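Local coordinates for uncharacterized protein (Trypanosoma congolense, PDB 4E40) that serves as the cell-surface haptoglobin-hemoglobin receptor of the parasite, probably taking up host heme and iron, here as its elongated helical-bundle part, at residues I41-A44 and T45-F48. Numbering follows the deposited sequence. Where two conformers were deposited one is given.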
ATOM      1  N   ILE A  41       1.377  -1.799  -7.953  1.00 27.75           N
ATOM      2  CA  ILE A  41       2.121  -3.058  -8.173  1.00 30.19           C
ATOM      3  C   ILE A  41       1.778  -4.164  -7.147  1.00 30.34           C
ATOM      4  O   ILE A  41       1.400  -5.287  -7.558  1.00 31.45           O
ATOM      5  CB  ILE A  41       3.650  -2.777  -8.295  1.00 32.44           C
ATOM      6  CG1 ILE A  41       3.952  -1.827  -9.448  1.00 33.94           C
ATOM      7  CG2 ILE A  41       4.395  -4.068  -8.619  1.00 32.49           C
ATOM      8  CD1 ILE A  41       3.228  -2.161 -10.730  1.00 40.88           C
ATOM      9  N   ARG A  42       1.886  -3.881  -5.854  0.50 28.07           N
ATOM     10  CA  ARG A  42       1.540  -4.859  -4.807  0.50 28.06           C
ATOM     11  C   ARG A  42       0.110  -5.383  -4.938  0.50 27.69           C
ATOM     12  O   ARG A  42      -0.141  -6.606  -4.934  0.50 25.32           O
ATOM     13  CB  ARG A  42       1.713  -4.213  -3.438  0.50 28.91           C
ATOM     14  CG  ARG A  42       1.647  -5.146  -2.257  0.50 27.50           C
ATOM     15  CD  ARG A  42       3.045  -5.737  -2.003  0.50 31.89           C
ATOM     16  NE  ARG A  42       3.287  -6.836  -2.908  0.50 31.25           N
ATOM     17  CZ  ARG A  42       4.269  -7.724  -2.783  0.50 34.10           C
ATOM     18  NH1 ARG A  42       5.119  -7.649  -1.772  0.50 34.39           N
ATOM     19  NH2 ARG A  42       4.359  -8.719  -3.657  0.50 34.52           N
ATOM     20  N   ASN A  43      -0.830  -4.451  -5.058  1.00 26.78           N
ATOM     21  CA  ASN A  43      -2.233  -4.825  -5.103  1.00 26.92           C
ATOM     22  C   ASN A  43      -2.446  -5.800  -6.258  1.00 28.94           C
ATOM     23  O   ASN A  43      -3.279  -6.720  -6.154  1.00 28.86           O
ATOM     24  CB  ASN A  43      -3.122  -3.548  -5.257  1.00 27.32           C
ATOM     25  CG  ASN A  43      -4.610  -3.824  -4.970  1.00 31.77           C
ATOM     26  OD1 ASN A  43      -4.985  -4.685  -4.157  1.00 31.84           O
ATOM     27  ND2 ASN A  43      -5.446  -3.114  -5.646  1.00 30.94           N
ATOM     28  N   ALA A  44      -1.653  -5.658  -7.311  1.00 27.55           N
ATOM     29  CA  ALA A  44      -1.787  -6.507  -8.511  1.00 31.16           C
ATOM     30  C   ALA A  44      -1.269  -7.922  -8.286  1.00 32.96           C
ATOM     31  O   ALA A  44      -1.579  -8.816  -9.070  1.00 37.88           O
ATOM     32  CB  ALA A  44      -1.090  -5.875  -9.723  1.00 30.36           C
ATOM     33  N   THR A  45      -0.498  -8.112  -7.234  1.00 34.24           N
ATOM     34  CA  THR A  45      -0.031  -9.465  -6.868  1.00 35.52           C
ATOM     35  C   THR A  45      -1.061 -10.223  -6.018  1.00 36.88           C
ATOM     36  O   THR A  45      -0.919 -11.424  -5.758  1.00 34.24           O
ATOM     37  CB  THR A  45       1.272  -9.442  -6.039  1.00 35.33           C
ATOM     38  OG1 THR A  45       0.996  -8.978  -4.694  1.00 38.61           O
ATOM     39  CG2 THR A  45       2.350  -8.627  -6.708  1.00 38.33           C
ATOM     40  N   THR A  46      -2.080  -9.539  -5.525  1.00 34.60           N
ATOM     41  CA  THR A  46      -2.800 -10.174  -4.424  1.00 32.38           C
ATOM     42  C   THR A  46      -3.716 -11.305  -4.851  1.00 33.02           C
ATOM     43  O   THR A  46      -3.997 -12.205  -4.036  1.00 31.72           O
ATOM     44  CB  THR A  46      -3.504  -9.158  -3.494  1.00 35.63           C
ATOM     45  OG1 THR A  46      -4.563  -8.461  -4.181  1.00 36.26           O
ATOM     46  CG2 THR A  46      -2.451  -8.197  -2.900  1.00 37.19           C
ATOM     47  N   GLU A  47      -4.187 -11.276  -6.096  1.00 32.88           N
ATOM     48  CA  GLU A  47      -5.060 -12.342  -6.577  1.00 35.60           C
ATOM     49  C   GLU A  47      -4.220 -13.633  -6.655  1.00 34.40           C
ATOM     50  O   GLU A  47      -4.724 -14.734  -6.320  1.00 33.99           O
ATOM     51  CB  GLU A  47      -5.700 -11.963  -7.918  1.00 44.75           C
ATOM     52  CG  GLU A  47      -6.696 -12.969  -8.481  1.00 56.62           C
ATOM     53  CD  GLU A  47      -7.056 -12.704  -9.949  1.00 67.27           C
ATOM     54  OE1 GLU A  47      -7.846 -13.490 -10.529  1.00 74.78           O
ATOM     55  OE2 GLU A  47      -6.552 -11.715 -10.541  1.00 77.80           O
ATOM     56  N   PHE A  48      -2.948 -13.496  -7.051  1.00 35.39           N
ATOM     57  CA  PHE A  48      -2.004 -14.643  -7.054  1.00 36.12           C
ATOM     58  C   PHE A  48      -1.753 -15.217  -5.636  1.00 34.60           C
ATOM     59  O   PHE A  48      -1.733 -16.436  -5.469  1.00 30.45           O
ATOM     60  CB  PHE A  48      -0.673 -14.267  -7.727  1.00 40.81           C
ATOM     61  CG  PHE A  48       0.426 -15.293  -7.543  1.00 47.77           C
ATOM     62  CD1 PHE A  48       0.516 -16.404  -8.392  1.00 51.49           C
ATOM     63  CD2 PHE A  48       1.380 -15.148  -6.527  1.00 48.74           C
ATOM     64  CE1 PHE A  48       1.536 -17.356  -8.219  1.00 52.62           C
ATOM     65  CE2 PHE A  48       2.393 -16.092  -6.349  1.00 51.50           C
ATOM     66  CZ  PHE A  48       2.470 -17.198  -7.199  1.00 51.42           C
TER
HETATM   67  O   HOH W   1      -4.521  -8.880  -7.840  1.00 35.41           O
HETATM   68  O   HOH W   2      -2.279 -11.456  -8.997  1.00 38.07           O
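Thr45 turns its side chain back onto the carbonyl of Arg42, three residues earlier in the same helix. With chi1 at 73°, OG1 of Thr45 sits between its backbone N and carbonyl carbon and donates to Arg42 O at 2.6 Å, in the carbonyl plane and on a lone pair. Thr45 N bonds to the same oxygen at 2.8 Å, whereas its bond to Ile41 O is weak. One residue later the pattern repeats: Thr46 OG1 donates to Asn43 O over 2.9 Å, tilted 17° from the carbonyl plane, and Thr46 N reaches that oxygen at 3.1 Å. In both pairs the amide N lies well above the carbonyl plane while the hydroxyl is in it or nearly so, which lets two donors fit on one oxygen. Each carbonyl is thus gripped twice by one residue three positions on. Threonine suits both places, since its short branched side chain brings a donor back to the preceding turn while its methyl packs; CG2 of Thr46 lies 3.5 Å from Arg42 O, and the buried Thr46 also touches Ile115 of helix 82-147. The Arg42 chain carries its head forward along the helix toward Thr45, with CG2 of Thr45 at the guanidinium edge, but this holds for one of two modelled conformers and is uncertain. Where helix 28-73 kinks, two waters replace direct bonds: one joins Asn43 O to Glu47 N, the other links Ala44 O, at 2.7 Å from the water oxygen, to Phe48 N. Arg42 itself packs on Val212 and Ala216 of helix 192-246 and is a heme b-binding residue, although no heme is bound here. The arrangement is that of a hydrated helix kink with i to i-3 threonine-to-carbonyl bonds, set beside the heme site of a long helical bundle.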